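Local coordinates for protein oxidoreductase, putative (Neosartorya fumigata, PDB 6SLE) that binds NADP(H) and probably works as an NADP-dependent oxidoreductase related to 3-hydroxyisobutyrate dehydrogenases and reductive aminases, at residues Y25-W30 / K43-S48; D59-C64 / H83-I88; A69-T74 / R99-R104. One frame throughout, in Å; residues are numbered along the deposited sequence.

Contact 1: Y25-W30 / K43-S48; sequences YKVAVW and KGATLS
Val29 O is gripped twice by Ser48. The backbone N of Ser48 approaches it from 2.7 Å, almost end-on to the carbonyl, while Ser48 OG donates to the same oxygen from 3.0 Å, standing well above the carbonyl plane. The hydroxyl gets there because it lies beside its own backbone N (chi1 -33°), so both donors of one residue converge on one acceptor. Two further backbone bonds continue the pairing, Val29 N to Thr46 O at 2.7 Å and Thr46 N to Val27 O at 3.0 Å. Ala28 and Thr46, then Val29 and Leu47, form the parallel bridges.

Around this polar spine the packing is light. Val29 CG2 sits 4.0 Å from Ala45 CB, on the side of the sheet where Val27 and Val29 also meet helix 11-22 through Phe20, Leu21 and Ala17. On the other face, Ala28 CB approaches Ser48 OG. Trp30 CG, anti to the backbone N (chi1 -178°), carries the indole so that CD1 comes 3.3 Å from Ser48 O, at a slant to the ring; CB rests beside Ser48 CB, and the ring also meets that of Phe7.

Strand 46-47 is the outermost strand of the sheet on this side, and 26-29 lies between it and strand 3-7. Such an edge pairing belongs to the NADP-binding Rossmann domain, where the chain just past strand 26-29 carries Asn31, Arg32 and Ser33, all cofactor-binding residues.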
loop_
_atom_site.group_PDB
_atom_site.type_symbol
_atom_site.label_atom_id
_atom_site.label_comp_id
_atom_site.label_asym_id
_atom_site.label_seq_id
_atom_site.Cartn_x
_atom_site.Cartn_y
_atom_site.Cartn_z
ATOM N N TYR A 25 -9.433 29.183 -21.838
ATOM C CA TYR A 25 -10.867 28.803 -21.992
ATOM C C TYR A 25 -11.717 29.928 -21.410
ATOM O O TYR A 25 -11.174 30.760 -20.663
ATOM C CB TYR A 25 -11.177 27.505 -21.250
ATOM C CG TYR A 25 -10.870 26.216 -21.979
ATOM C CD1 TYR A 25 -9.620 25.620 -21.903
ATOM C CD2 TYR A 25 -11.853 25.548 -22.699
ATOM C CE1 TYR A 25 -9.354 24.419 -22.539
ATOM C CE2 TYR A 25 -11.607 24.336 -23.330
ATOM C CZ TYR A 25 -10.352 23.763 -23.234
ATOM O OH TYR A 25 -10.081 22.564 -23.840
ATOM N N LYS A 26 -13.011 29.941 -21.721
ATOM C CA LYS A 26 -14.035 30.818 -21.081
ATOM C C LYS A 26 -14.573 30.098 -19.830
ATOM O O LYS A 26 -15.684 29.539 -19.885
ATOM C CB LYS A 26 -15.137 31.089 -22.116
ATOM C CG LYS A 26 -16.265 32.027 -21.719
ATOM C CD LYS A 26 -17.449 31.915 -22.676
ATOM C CE LYS A 26 -17.689 33.151 -23.526
ATOM N N VAL A 27 -13.794 30.105 -18.736
ATOM C CA VAL A 27 -14.075 29.359 -17.468
ATOM C C VAL A 27 -15.107 30.131 -16.641
ATOM O O VAL A 27 -14.744 31.212 -16.155
ATOM C CB VAL A 27 -12.787 29.172 -16.647
ATOM C CG1 VAL A 27 -13.053 28.548 -15.290
ATOM C CG2 VAL A 27 -11.769 28.352 -17.395
ATOM N N ALA A 28 -16.301 29.567 -16.427
ATOM C CA ALA A 28 -17.280 30.056 -15.408
ATOM C C ALA A 28 -17.055 29.265 -14.120
ATOM O O ALA A 28 -16.723 28.074 -14.236
ATOM C CB ALA A 28 -18.703 29.914 -15.891
ATOM N N VAL A 29 -17.201 29.896 -12.948
ATOM C CA VAL A 29 -16.969 29.221 -11.640
ATOM C C VAL A 29 -18.045 29.591 -10.611
ATOM O O VAL A 29 -18.622 30.673 -10.722
ATOM C CB VAL A 29 -15.556 29.493 -11.118
ATOM C CG1 VAL A 29 -14.523 28.985 -12.086
ATOM C CG2 VAL A 29 -15.349 30.953 -10.774
ATOM N N TRP A 30 -18.271 28.689 -9.643
ATOM C CA TRP A 30 -19.328 28.735 -8.605
ATOM C C TRP A 30 -18.789 28.104 -7.326
ATOM O O TRP A 30 -17.902 27.266 -7.437
ATOM C CB TRP A 30 -20.595 27.997 -9.062
ATOM C CG TRP A 30 -21.701 28.064 -8.051
ATOM C CD1 TRP A 30 -22.711 28.979 -8.009
ATOM C CD2 TRP A 30 -21.876 27.218 -6.903
ATOM N NE1 TRP A 30 -23.515 28.747 -6.929
ATOM C CE2 TRP A 30 -23.026 27.673 -6.228
ATOM C CE3 TRP A 30 -21.183 26.118 -6.382
ATOM C CZ2 TRP A 30 -23.486 27.075 -5.047
ATOM C CZ3 TRP A 30 -21.644 25.519 -5.222
ATOM C CH2 TRP A 30 -22.773 26.005 -4.559
ATOM N N LYS A 43 -7.689 36.130 -12.797
ATOM C CA LYS A 43 -7.041 35.227 -13.794
ATOM C C LYS A 43 -7.990 35.004 -14.991
ATOM O O LYS A 43 -7.548 34.369 -15.981
ATOM C CB LYS A 43 -6.586 33.924 -13.125
ATOM N N GLY A 44 -9.202 35.578 -14.934
ATOM C CA GLY A 44 -10.134 35.657 -16.080
ATOM C C GLY A 44 -11.451 34.929 -15.849
ATOM O O GLY A 44 -12.358 35.091 -16.692
ATOM N N ALA A 45 -11.609 34.200 -14.734
ATOM C CA ALA A 45 -12.814 33.364 -14.478
ATOM C C ALA A 45 -14.034 34.275 -14.304
ATOM O O ALA A 45 -13.857 35.397 -13.867
ATOM C CB ALA A 45 -12.610 32.471 -13.286
ATOM N N THR A 46 -15.227 33.772 -14.656
ATOM C CA THR A 46 -16.539 34.444 -14.480
ATOM C C THR A 46 -17.253 33.790 -13.289
ATOM O O THR A 46 -17.404 32.553 -13.317
ATOM C CB THR A 46 -17.344 34.356 -15.779
ATOM O OG1 THR A 46 -16.410 34.553 -16.833
ATOM C CG2 THR A 46 -18.468 35.361 -15.906
ATOM N N LEU A 47 -17.652 34.578 -12.286
ATOM C CA LEU A 47 -18.327 34.086 -11.051
ATOM C C LEU A 47 -19.828 33.920 -11.304
ATOM O O LEU A 47 -20.482 34.945 -11.539
ATOM C CB LEU A 47 -18.095 35.055 -9.888
ATOM C CG LEU A 47 -18.905 34.735 -8.629
ATOM C CD1 LEU A 47 -18.551 33.353 -8.087
ATOM C CD2 LEU A 47 -18.727 35.799 -7.546
ATOM N N SER A 48 -20.338 32.680 -11.228
ATOM C CA SER A 48 -21.790 32.343 -11.258
ATOM C C SER A 48 -22.407 32.699 -9.900
ATOM O O SER A 48 -21.990 32.097 -8.876
ATOM C CB SER A 48 -22.021 30.890 -11.606
ATOM O OG SER A 48 -21.031 30.395 -12.495
#

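Contact 2: D59-C64 / H83-I88; sequences DLIIIC and HGKTII. With NAP (NADP nicotinamide-adenine-dinucleotide phosphate), chain I.
The side chain of Lys85 passes Ile61 and then Asp59, changing partners along the way. CB and CG lie against Ile61 CD1, CB at 3.7 Å, where the two side chains meet at a slant. A bend at chi2 (-68°) then turns the chain toward Asp59, and CD and CE pass beside the carboxylate, CE 3.0 Å from Asp59 OD1. The ammonium goes on past it: NZ remains 4.4 Å from OD1, beyond salt-bridge range, and makes a weak hydrogen bond to Ile55 O. The opposite charges may still attract each other, but it is the methylene part of the lysine that meets the aspartate.

Four backbone bonds join the strands in parallel, donors alternating between them. Thr86 N reaches Asp59 O and Ile61 N reaches Thr86 O; Ile88 N then meets Ile61 O at 2.8 Å, and Ile63 N closes the series on Ile88 O at 2.9 Å. Branched side chains fill both faces. Ile62 and Ile88 lie side by side, with Ile62 CD1 3.6 Å from Ile88 CG1. Leu60 CD1 is next to them, under helix 137-147. On the opposite face Ile63 CD1 meets Ile87 CG2 at 3.9 Å, and Ile63 also packs on Val71 and Leu75 of helix 68-75.

Just beyond the strand, Cys64 SG comes to 3.4 Å from O4D of the NADP. With helix 68-75 as the connection, the parallel neighbours 60-63 and 86-89 make a beta-alpha-beta unit of the Rossmann fold, with the cofactor at the C-terminal end of the first strand.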
loop_
_atom_site.group_PDB
_atom_site.type_symbol
_atom_site.label_atom_id
_atom_site.label_comp_id
_atom_site.label_asym_id
_atom_site.label_seq_id
_atom_site.Cartn_x
_atom_site.Cartn_y
_atom_site.Cartn_z
ATOM N N ASP A 59 -22.285 24.554 -21.580
ATOM C CA ASP A 59 -22.917 23.234 -21.884
ATOM C C ASP A 59 -21.984 22.096 -21.442
ATOM O O ASP A 59 -22.406 20.941 -21.471
ATOM C CB ASP A 59 -23.294 23.119 -23.369
ATOM C CG ASP A 59 -24.624 23.756 -23.758
ATOM O OD1 ASP A 59 -25.238 24.450 -22.915
ATOM O OD2 ASP A 59 -25.049 23.563 -24.906
ATOM N N LEU A 60 -20.736 22.399 -21.093
ATOM C CA LEU A 60 -19.831 21.477 -20.365
ATOM C C LEU A 60 -19.834 21.950 -18.924
ATOM O O LEU A 60 -19.609 23.154 -18.719
ATOM C CB LEU A 60 -18.411 21.534 -20.935
ATOM C CG LEU A 60 -17.472 20.456 -20.386
ATOM C CD1 LEU A 60 -18.035 19.053 -20.612
ATOM C CD2 LEU A 60 -16.079 20.566 -21.015
ATOM N N ILE A 61 -20.151 21.071 -17.982
ATOM C CA ILE A 61 -20.277 21.420 -16.540
ATOM C C ILE A 61 -19.463 20.404 -15.741
ATOM O O ILE A 61 -19.886 19.257 -15.661
ATOM C CB ILE A 61 -21.755 21.484 -16.139
ATOM C CG1 ILE A 61 -22.496 22.562 -16.933
ATOM C CG2 ILE A 61 -21.893 21.694 -14.639
ATOM C CD1 ILE A 61 -23.992 22.459 -16.835
ATOM N N ILE A 62 -18.317 20.820 -15.210
ATOM C CA ILE A 62 -17.413 19.981 -14.382
ATOM C C ILE A 62 -17.712 20.270 -12.913
ATOM O O ILE A 62 -17.159 21.261 -12.409
ATOM C CB ILE A 62 -15.928 20.252 -14.706
ATOM C CG1 ILE A 62 -15.638 20.301 -16.210
ATOM C CG2 ILE A 62 -15.073 19.210 -13.996
ATOM C CD1 ILE A 62 -15.690 18.925 -16.904
ATOM N N ILE A 63 -18.525 19.441 -12.253
ATOM C CA ILE A 63 -18.758 19.519 -10.772
ATOM C C ILE A 63 -17.591 18.821 -10.045
ATOM O O ILE A 63 -17.029 17.862 -10.594
ATOM C CB ILE A 63 -20.121 18.919 -10.393
ATOM C CG1 ILE A 63 -21.268 19.636 -11.102
ATOM C CG2 ILE A 63 -20.300 18.878 -8.893
ATOM C CD1 ILE A 63 -22.570 18.886 -11.045
ATOM N N CYS A 64 -17.221 19.305 -8.856
ATOM C CA CYS A 64 -16.170 18.693 -8.007
ATOM C C CYS A 64 -16.251 19.199 -6.553
ATOM O O CYS A 64 -15.647 20.255 -6.297
ATOM C CB CYS A 64 -14.795 18.991 -8.574
ATOM S SG CYS A 64 -13.540 18.137 -7.599
ATOM N N HIS A 83 -31.663 20.814 -19.328
ATOM C CA HIS A 83 -31.870 20.218 -20.684
ATOM C C HIS A 83 -30.761 20.662 -21.649
ATOM O O HIS A 83 -30.700 21.867 -21.945
ATOM C CB HIS A 83 -33.235 20.618 -21.265
ATOM N N GLY A 84 -29.931 19.721 -22.106
ATOM C CA GLY A 84 -28.923 19.906 -23.169
ATOM C C GLY A 84 -27.500 19.762 -22.650
ATOM O O GLY A 84 -26.603 19.459 -23.465
ATOM N N LYS A 85 -27.294 19.949 -21.341
ATOM C CA LYS A 85 -25.949 20.106 -20.716
ATOM C C LYS A 85 -25.264 18.743 -20.565
ATOM O O LYS A 85 -25.967 17.735 -20.631
ATOM C CB LYS A 85 -26.076 20.813 -19.368
ATOM C CG LYS A 85 -26.798 22.153 -19.396
ATOM C CD LYS A 85 -26.032 23.223 -20.120
ATOM C CE LYS A 85 -26.787 24.523 -20.345
ATOM N NZ LYS A 85 -27.909 24.771 -19.402
ATOM N N THR A 86 -23.931 18.724 -20.402
ATOM C CA THR A 86 -23.114 17.497 -20.191
ATOM C C THR A 86 -22.425 17.564 -18.822
ATOM O O THR A 86 -21.335 18.155 -18.736
ATOM C CB THR A 86 -22.056 17.297 -21.283
ATOM O OG1 THR A 86 -22.734 17.075 -22.521
ATOM C CG2 THR A 86 -21.107 16.155 -20.969
ATOM N N ILE A 87 -23.027 16.946 -17.800
ATOM C CA ILE A 87 -22.564 17.018 -16.387
ATOM C C ILE A 87 -21.440 15.999 -16.206
ATOM O O ILE A 87 -21.714 14.805 -16.409
ATOM C CB ILE A 87 -23.778 16.794 -15.463
ATOM C CG1 ILE A 87 -24.749 17.975 -15.569
ATOM C CG2 ILE A 87 -23.391 16.538 -14.019
ATOM C CD1 ILE A 87 -26.194 17.575 -15.541
ATOM N N ILE A 88 -20.217 16.461 -15.904
ATOM C CA ILE A 88 -19.054 15.615 -15.475
ATOM C C ILE A 88 -18.887 15.786 -13.959
ATOM O O ILE A 88 -18.411 16.853 -13.554
ATOM C CB ILE A 88 -17.742 15.965 -16.199
ATOM C CG1 ILE A 88 -17.911 16.226 -17.701
ATOM C CG2 ILE A 88 -16.668 14.908 -15.906
ATOM C CD1 ILE A 88 -18.639 15.134 -18.444
HETATM P PA NAP I . -12.189 20.225 0.100
HETATM O O1A NAP I . -10.715 20.628 0.514
HETATM O O2A NAP I . -13.082 20.007 1.304
HETATM O O5B NAP I . -13.038 21.099 -0.937
HETATM C C5B NAP I . -14.304 21.363 -0.423
HETATM C C4B NAP I . -15.250 21.688 -1.559
HETATM O O4B NAP I . -16.533 21.040 -1.333
HETATM C C3B NAP I . -15.591 23.152 -1.592
HETATM O O3B NAP I . -16.032 23.328 -2.954
HETATM C C2B NAP I . -16.749 23.201 -0.648
HETATM O O2B NAP I . -17.455 24.422 -0.603
HETATM C C1B NAP I . -17.567 22.048 -1.203
HETATM N N9A NAP I . -18.747 21.674 -0.352
HETATM C C8A NAP I . -18.766 21.134 0.896
HETATM N N7A NAP I . -20.038 20.937 1.343
HETATM C C5A NAP I . -20.848 21.323 0.338
HETATM C C6A NAP I . -22.304 21.408 0.148
HETATM N N6A NAP I . -23.122 20.981 1.170
HETATM N N1A NAP I . -22.763 21.916 -1.045
HETATM C C2A NAP I . -21.937 22.330 -2.028
HETATM N N3A NAP I . -20.591 22.314 -1.886
HETATM C C4A NAP I . -20.015 21.830 -0.755
HETATM O O3 NAP I . -12.136 19.061 -1.032
HETATM P PN NAP I . -11.180 19.006 -2.360
HETATM O O1N NAP I . -9.842 18.480 -1.804
HETATM O O2N NAP I . -11.519 20.119 -3.345
HETATM O O5D NAP I . -11.784 17.700 -3.089
HETATM C C5D NAP I . -13.013 17.837 -3.795
HETATM C C4D NAP I . -13.318 16.544 -4.543
HETATM O O4D NAP I . -12.190 16.050 -5.308
HETATM C C3D NAP I . -13.634 15.500 -3.465
HETATM O O3D NAP I . -14.647 14.543 -3.912
HETATM C C2D NAP I . -12.284 14.869 -3.274
HETATM O O2D NAP I . -12.673 13.649 -2.716
HETATM C C1D NAP I . -11.767 14.794 -4.700
HETATM N N1N NAP I . -10.331 14.492 -4.815
HETATM C C2N NAP I . -9.377 15.242 -4.163
HETATM C C3N NAP I . -8.003 14.943 -4.288
HETATM C C7N NAP I . -6.944 15.727 -3.571
HETATM O O7N NAP I . -5.855 15.205 -3.301
HETATM N N7N NAP I . -7.210 16.989 -3.217
HETATM C C4N NAP I . -7.616 13.855 -5.080
HETATM C C5N NAP I . -8.592 13.113 -5.761
HETATM C C6N NAP I . -9.959 13.452 -5.607
HETATM P P2B NAP I . -16.906 25.485 0.481
HETATM O O1X NAP I . -16.330 24.564 1.573
HETATM O O2X NAP I . -15.971 26.241 -0.549
HETATM O O3X NAP I . -18.058 26.267 1.103
#

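Contact 3: A69-T74 / R99-R104; sequences AAVEAT and RKLSDR. With NAP (NADP nicotinamide-adenine-dinucleotide phosphate), chain I.
The guanidinium of Arg104 has Glu72 CG over one face, 3.3 Å above the plane and offset toward the rim, so that the aliphatic part of the glutamate lies on the flat cation. NH1 is the atom nearest this chain, touching both CB and CG. From NH2 comes a hydrogen bond to the backbone, to Glu72 O at 3.2 Å; the donor lies in the carbonyl plane on a lone pair, although the oxygen is tilted a little from the guanidinium plane. Arg104 therefore holds one residue of the facing helix at two places, main chain and side chain. A bend at chi3 (107°) in an otherwise extended chain turns the group to do so. The carboxylate plane is inclined only 23° to the guanidinium, but OE1 lies well out of the guanidinium plane and 4.1 Å from NH1, a proximity of charges without a directed bond.

Helices 68-75 and 95-106 run in nearly the same direction, their local axes 20° apart and 11.1 Å from each other at closest approach. They are neighbouring helices on one side of the Rossmann sheet, and strand 86-89 links them in sequence.

Beyond CG the Glu72 chain is extended toward helix 95-106, and OE2 forms a long salt bridge with Lys100 NZ at 3.6 Å, the two side chains crossing at about a right angle. Leu101 also meets this chain: its CD1 touches Glu72 CG, and its CD2 lies 4.1 Å from Val71 CG1. Val71 and Leu101 both also touch Asn89 of strand 86-89, which places this apolar pair on the sheet side. Helix 68-75 also borders the cofactor, with Ala70 CB and Thr74 OG1 beside the adenine of NADP.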
loop_
_atom_site.group_PDB
_atom_site.type_symbol
_atom_site.label_atom_id
_atom_site.label_comp_id
_atom_site.label_asym_id
_atom_site.label_seq_id
_atom_site.Cartn_x
_atom_site.Cartn_y
_atom_site.Cartn_z
ATOM N N ALA A 69 -23.952 14.291 -1.940
ATOM C CA ALA A 69 -25.057 14.996 -1.250
ATOM C C ALA A 69 -25.010 16.468 -1.680
ATOM O O ALA A 69 -26.022 16.956 -2.230
ATOM C CB ALA A 69 -24.997 14.806 0.243
ATOM N N ALA A 70 -23.849 17.103 -1.524
ATOM C CA ALA A 70 -23.548 18.486 -1.989
ATOM C C ALA A 70 -23.875 18.672 -3.485
ATOM O O ALA A 70 -24.320 19.775 -3.873
ATOM C CB ALA A 70 -22.100 18.811 -1.722
ATOM N N VAL A 71 -23.643 17.649 -4.312
ATOM C CA VAL A 71 -24.004 17.683 -5.762
ATOM C C VAL A 71 -25.526 17.876 -5.888
ATOM O O VAL A 71 -25.941 18.892 -6.484
ATOM C CB VAL A 71 -23.525 16.432 -6.507
ATOM C CG1 VAL A 71 -23.912 16.503 -7.979
ATOM C CG2 VAL A 71 -22.014 16.240 -6.332
ATOM N N GLU A 72 -26.321 16.962 -5.315
ATOM C CA GLU A 72 -27.812 17.020 -5.303
ATOM C C GLU A 72 -28.279 18.328 -4.665
ATOM O O GLU A 72 -29.167 18.979 -5.253
ATOM C CB GLU A 72 -28.428 15.876 -4.500
ATOM C CG GLU A 72 -28.451 14.558 -5.238
ATOM C CD GLU A 72 -29.039 13.376 -4.473
ATOM O OE1 GLU A 72 -29.683 13.607 -3.421
ATOM O OE2 GLU A 72 -28.858 12.222 -4.933
ATOM N N ALA A 73 -27.726 18.682 -3.504
ATOM C CA ALA A 73 -28.142 19.848 -2.694
ATOM C C ALA A 73 -28.045 21.118 -3.537
ATOM O O ALA A 73 -29.063 21.850 -3.637
ATOM C CB ALA A 73 -27.290 19.940 -1.450
ATOM N N THR A 74 -26.871 21.336 -4.147
ATOM C CA THR A 74 -26.477 22.563 -4.894
ATOM C C THR A 74 -27.260 22.678 -6.208
ATOM O O THR A 74 -27.685 23.807 -6.540
ATOM C CB THR A 74 -24.976 22.551 -5.181
ATOM O OG1 THR A 74 -24.332 22.426 -3.905
ATOM C CG2 THR A 74 -24.536 23.761 -5.975
ATOM N N ARG A 99 -24.890 6.251 -9.648
ATOM C CA ARG A 99 -26.028 5.722 -10.456
ATOM C C ARG A 99 -27.306 6.488 -10.092
ATOM O O ARG A 99 -28.082 6.798 -11.010
ATOM C CB ARG A 99 -26.170 4.218 -10.231
ATOM C CG ARG A 99 -24.914 3.418 -10.570
ATOM C CD ARG A 99 -25.266 1.954 -10.751
ATOM N NE ARG A 99 -24.120 1.069 -10.902
ATOM C CZ ARG A 99 -23.539 0.398 -9.913
ATOM N NH1 ARG A 99 -23.941 0.551 -8.660
ATOM N NH2 ARG A 99 -22.527 -0.405 -10.177
ATOM N N LYS A 100 -27.513 6.794 -8.809
ATOM C CA LYS A 100 -28.697 7.558 -8.324
ATOM C C LYS A 100 -28.668 8.965 -8.942
ATOM O O LYS A 100 -29.736 9.435 -9.359
ATOM C CB LYS A 100 -28.725 7.603 -6.791
ATOM C CG LYS A 100 -29.621 6.604 -6.059
ATOM C CD LYS A 100 -30.135 7.165 -4.717
ATOM C CE LYS A 100 -31.339 8.089 -4.811
ATOM N NZ LYS A 100 -31.029 9.417 -5.397
ATOM N N LEU A 101 -27.486 9.598 -8.990
ATOM C CA LEU A 101 -27.246 10.941 -9.599
ATOM C C LEU A 101 -27.471 10.879 -11.113
ATOM O O LEU A 101 -28.127 11.792 -11.643
ATOM C CB LEU A 101 -25.812 11.386 -9.289
ATOM C CG LEU A 101 -25.614 12.600 -8.389
ATOM C CD1 LEU A 101 -26.797 12.817 -7.473
ATOM C CD2 LEU A 101 -24.344 12.446 -7.561
ATOM N N SER A 102 -26.940 9.846 -11.777
ATOM C CA SER A 102 -26.981 9.679 -13.253
ATOM C C SER A 102 -28.426 9.560 -13.735
ATOM O O SER A 102 -28.747 10.143 -14.782
ATOM C CB SER A 102 -26.177 8.498 -13.696
ATOM O OG SER A 102 -26.045 8.505 -15.119
ATOM N N ASP A 103 -29.256 8.824 -12.993
ATOM C CA ASP A 103 -30.702 8.619 -13.276
ATOM C C ASP A 103 -31.469 9.909 -12.951
ATOM O O ASP A 103 -32.384 10.257 -13.734
ATOM C CB ASP A 103 -31.275 7.443 -12.486
ATOM C CG ASP A 103 -30.527 6.138 -12.648
ATOM O OD1 ASP A 103 -29.519 6.130 -13.381
ATOM O OD2 ASP A 103 -30.947 5.139 -12.005
ATOM N N ARG A 104 -31.125 10.579 -11.847
ATOM C CA ARG A 104 -31.783 11.833 -11.385
ATOM C C ARG A 104 -31.599 12.928 -12.451
ATOM O O ARG A 104 -32.605 13.613 -12.773
ATOM C CB ARG A 104 -31.239 12.273 -10.027
ATOM C CG ARG A 104 -32.012 13.456 -9.456
ATOM C CD ARG A 104 -31.496 14.051 -8.153
ATOM N NE ARG A 104 -30.858 15.347 -8.380
ATOM C CZ ARG A 104 -30.701 16.334 -7.493
ATOM N NH1 ARG A 104 -31.137 16.220 -6.251
ATOM N NH2 ARG A 104 -30.101 17.451 -7.874
HETATM P PA NAP I . -12.189 20.225 0.100
HETATM O O1A NAP I . -10.715 20.628 0.514
HETATM O O2A NAP I . -13.082 20.007 1.304
HETATM O O5B NAP I . -13.038 21.099 -0.937
HETATM C C5B NAP I . -14.304 21.363 -0.423
HETATM C C4B NAP I . -15.250 21.688 -1.559
HETATM O O4B NAP I . -16.533 21.040 -1.333
HETATM C C3B NAP I . -15.591 23.152 -1.592
HETATM O O3B NAP I . -16.032 23.328 -2.954
HETATM C C2B NAP I . -16.749 23.201 -0.648
HETATM O O2B NAP I . -17.455 24.422 -0.603
HETATM C C1B NAP I . -17.567 22.048 -1.203
HETATM N N9A NAP I . -18.747 21.674 -0.352
HETATM C C8A NAP I . -18.766 21.134 0.896
HETATM N N7A NAP I . -20.038 20.937 1.343
HETATM C C5A NAP I . -20.848 21.323 0.338
HETATM C C6A NAP I . -22.304 21.408 0.148
HETATM N N6A NAP I . -23.122 20.981 1.170
HETATM N N1A NAP I . -22.763 21.916 -1.045
HETATM C C2A NAP I . -21.937 22.330 -2.028
HETATM N N3A NAP I . -20.591 22.314 -1.886
HETATM C C4A NAP I . -20.015 21.830 -0.755
HETATM O O3 NAP I . -12.136 19.061 -1.032
HETATM P PN NAP I . -11.180 19.006 -2.360
HETATM O O1N NAP I . -9.842 18.480 -1.804
HETATM O O2N NAP I . -11.519 20.119 -3.345
HETATM O O5D NAP I . -11.784 17.700 -3.089
HETATM C C5D NAP I . -13.013 17.837 -3.795
HETATM C C4D NAP I . -13.318 16.544 -4.543
HETATM O O4D NAP I . -12.190 16.050 -5.308
HETATM C C3D NAP I . -13.634 15.500 -3.465
HETATM O O3D NAP I . -14.647 14.543 -3.912
HETATM C C2D NAP I . -12.284 14.869 -3.274
HETATM O O2D NAP I . -12.673 13.649 -2.716
HETATM C C1D NAP I . -11.767 14.794 -4.700
HETATM N N1N NAP I . -10.331 14.492 -4.815
HETATM C C2N NAP I . -9.377 15.242 -4.163
HETATM C C3N NAP I . -8.003 14.943 -4.288
HETATM C C7N NAP I . -6.944 15.727 -3.571
HETATM O O7N NAP I . -5.855 15.205 -3.301
HETATM N N7N NAP I . -7.210 16.989 -3.217
HETATM C C4N NAP I . -7.616 13.855 -5.080
HETATM C C5N NAP I . -8.592 13.113 -5.761
HETATM C C6N NAP I . -9.959 13.452 -5.607
HETATM P P2B NAP I . -16.906 25.485 0.481
HETATM O O1X NAP I . -16.330 24.564 1.573
HETATM O O2X NAP I . -15.971 26.241 -0.549
HETATM O O3X NAP I . -18.058 26.267 1.103
#

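Contact 2 is the most buried of the three and lies in the interior of the sheet, where backbone bonds are flanked by isoleucines. Contact 1 belongs to the same sheet but joins its outermost strand, where apolar packing is lighter; there a serine hydroxyl supplements the backbone bonds. Contact 3 lies outside the sheet, between two helices, and relies on charged side chains over a small apolar base. Contacts 2 and 3 interleave along the chain, helix 68-75 connecting the two strands of contact 2. Trp30 of contact 1 touches Thr74 of contact 3, near the adenine of the cofactor.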